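Local coordinates for protein probable 2-oxoacid ferredoxin oxidoreductase, alpha chain (Thermoplasma acidophilum, PDB 3JU3) that is one domain of an enzyme that probably oxidises 2-oxoacids such as 2-oxoglutarate to acyl-CoA with release of CO2, passing the electrons to ferredoxin, at residues P52-T55 and E56-N60. Residues are numbered along the deposited sequence; the frame is centred on the assembly and turned at random. Where two conformers were deposited one is given.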
loop_
_atom_site.group_PDB
_atom_site.type_symbol
_atom_site.label_atom_id
_atom_site.label_comp_id
_atom_site.label_asym_id
_atom_site.label_seq_id
_atom_site.Cartn_x
_atom_site.Cartn_y
_atom_site.Cartn_z
ATOM N N PRO A 52 -11.395 -18.437 -11.406
ATOM C CA PRO A 52 -12.732 -18.526 -10.792
ATOM C C PRO A 52 -12.504 -18.830 -9.318
ATOM O O PRO A 52 -11.469 -19.416 -8.949
ATOM C CB PRO A 52 -13.327 -19.775 -11.423
ATOM C CG PRO A 52 -12.109 -20.615 -11.751
ATOM C CD PRO A 52 -11.126 -19.604 -12.260
ATOM N N PHE A 53 -13.405 -18.375 -8.479
ATOM C CA PHE A 53 -13.264 -18.556 -7.044
ATOM C C PHE A 53 -13.514 -19.998 -6.621
ATOM O O PHE A 53 -14.382 -20.638 -7.209
ATOM C CB PHE A 53 -14.256 -17.646 -6.322
ATOM C CG PHE A 53 -13.998 -17.535 -4.879
ATOM C CD1 PHE A 53 -12.975 -16.715 -4.408
ATOM C CD2 PHE A 53 -14.748 -18.290 -3.977
ATOM C CE1 PHE A 53 -12.690 -16.651 -3.032
ATOM C CE2 PHE A 53 -14.500 -18.214 -2.625
ATOM C CZ PHE A 53 -13.487 -17.364 -2.142
ATOM N N PRO A 54 -12.765 -20.509 -5.597
ATOM C CA PRO A 54 -13.020 -21.875 -5.110
ATOM C C PRO A 54 -14.234 -21.952 -4.162
ATOM O O PRO A 54 -14.093 -22.272 -2.978
ATOM C CB PRO A 54 -11.719 -22.235 -4.382
ATOM C CG PRO A 54 -11.176 -20.975 -3.906
ATOM C CD PRO A 54 -11.535 -19.955 -5.001
ATOM N N THR A 55 -15.418 -21.697 -4.705
ATOM C CA THR A 55 -16.638 -21.588 -3.895
ATOM C C THR A 55 -16.854 -22.813 -3.005
ATOM O O THR A 55 -16.957 -22.678 -1.787
ATOM C CB THR A 55 -17.880 -21.355 -4.791
ATOM O OG1 THR A 55 -17.719 -20.114 -5.486
ATOM C CG2 THR A 55 -19.181 -21.328 -3.971
ATOM N N GLU A 56 -16.901 -23.997 -3.609
ATOM C CA GLU A 56 -17.206 -25.226 -2.860
ATOM C C GLU A 56 -16.168 -25.522 -1.762
ATOM O O GLU A 56 -16.521 -25.849 -0.644
ATOM C CB GLU A 56 -17.332 -26.425 -3.817
ATOM C CG GLU A 56 -17.726 -27.717 -3.096
ATOM C CD GLU A 56 -18.002 -28.880 -4.043
ATOM O OE1 GLU A 56 -17.381 -28.946 -5.128
ATOM O OE2 GLU A 56 -18.842 -29.740 -3.680
ATOM N N PHE A 57 -14.892 -25.388 -2.100
ATOM C CA PHE A 57 -13.800 -25.658 -1.175
ATOM C C PHE A 57 -13.846 -24.722 0.029
ATOM O O PHE A 57 -13.686 -25.161 1.175
ATOM C CB PHE A 57 -12.430 -25.561 -1.883
ATOM C CG PHE A 57 -11.244 -25.856 -0.973
ATOM C CD1 PHE A 57 -10.693 -27.140 -0.895
ATOM C CD2 PHE A 57 -10.671 -24.844 -0.217
ATOM C CE1 PHE A 57 -9.585 -27.408 -0.025
ATOM C CE2 PHE A 57 -9.594 -25.093 0.648
ATOM C CZ PHE A 57 -9.044 -26.353 0.751
ATOM N N VAL A 58 -14.035 -23.433 -0.239
ATOM C CA VAL A 58 -14.058 -22.438 0.823
ATOM C C VAL A 58 -15.299 -22.665 1.657
ATOM O O VAL A 58 -15.242 -22.675 2.893
ATOM C CB VAL A 58 -13.988 -21.025 0.284
ATOM C CG1 VAL A 58 -14.203 -19.998 1.408
ATOM C CG2 VAL A 58 -12.614 -20.817 -0.389
ATOM N N LYS A 59 -16.415 -22.875 0.976
ATOM C CA LYS A 59 -17.667 -23.114 1.677
ATOM C C LYS A 59 -17.542 -24.300 2.649
ATOM O O LYS A 59 -17.954 -24.179 3.793
ATOM C CB LYS A 59 -18.841 -23.289 0.686
ATOM C CG LYS A 59 -20.215 -22.905 1.216
ATOM C CD LYS A 59 -21.265 -22.951 0.113
ATOM C CE LYS A 59 -22.653 -23.004 0.706
ATOM N NZ LYS A 59 -23.657 -22.841 -0.390
ATOM N N ASN A 60 -16.978 -25.421 2.209
ATOM C CA ASN A 60 -16.883 -26.606 3.086
ATOM C C ASN A 60 -15.817 -26.514 4.200
ATOM O O ASN A 60 -15.921 -27.190 5.214
ATOM C CB ASN A 60 -16.704 -27.886 2.260
ATOM C CG ASN A 60 -17.785 -28.060 1.202
ATOM O OD1 ASN A 60 -18.918 -27.589 1.359
ATOM N ND2 ASN A 60 -17.440 -28.746 0.115
#
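The carbonyl O of Thr-55 accepts a hydrogen bond from the backbone N-H of Lys-59 (O to N 2.8 Å), and one residue earlier the O of Pro-54 accepts one from the N-H of Val-58 (O to N 3.0 Å), nearly straight (167° at the hydrogen). These are the first two i+4 to i bonds of helix 55-62, the earlier one starting from Pro-54 at the N-cap position.

Val-58 is the side chain that folds back over this start. With CG1 anti to the backbone N (chi1 172°), CG2 is the branch turned to the preceding loop. There it meets Pro-54 CG at 3.8 Å and approaches the Phe-53 ring obliquely, 3.9 Å from CE2, the two side chains crossing at about a right angle. The Phe-53 ring also carries Pro-54 CD over one face, near the rim, while Thr-55 OG1 sits at its edge in the ring plane. Tyr-86 of the second subunit stacks on Phe-53, and Met-82 of that subunit packs against it, so Phe-53 joins this helix start to the second subunit. A weak bond from Thr-55 N to Phe-53 O closes an inverse gamma turn centred on Pro-54. The whole is a helix N-terminus with proline at the N-cap position, entered through that turn, in the pyruvate:ferredoxin oxidoreductase core domain II.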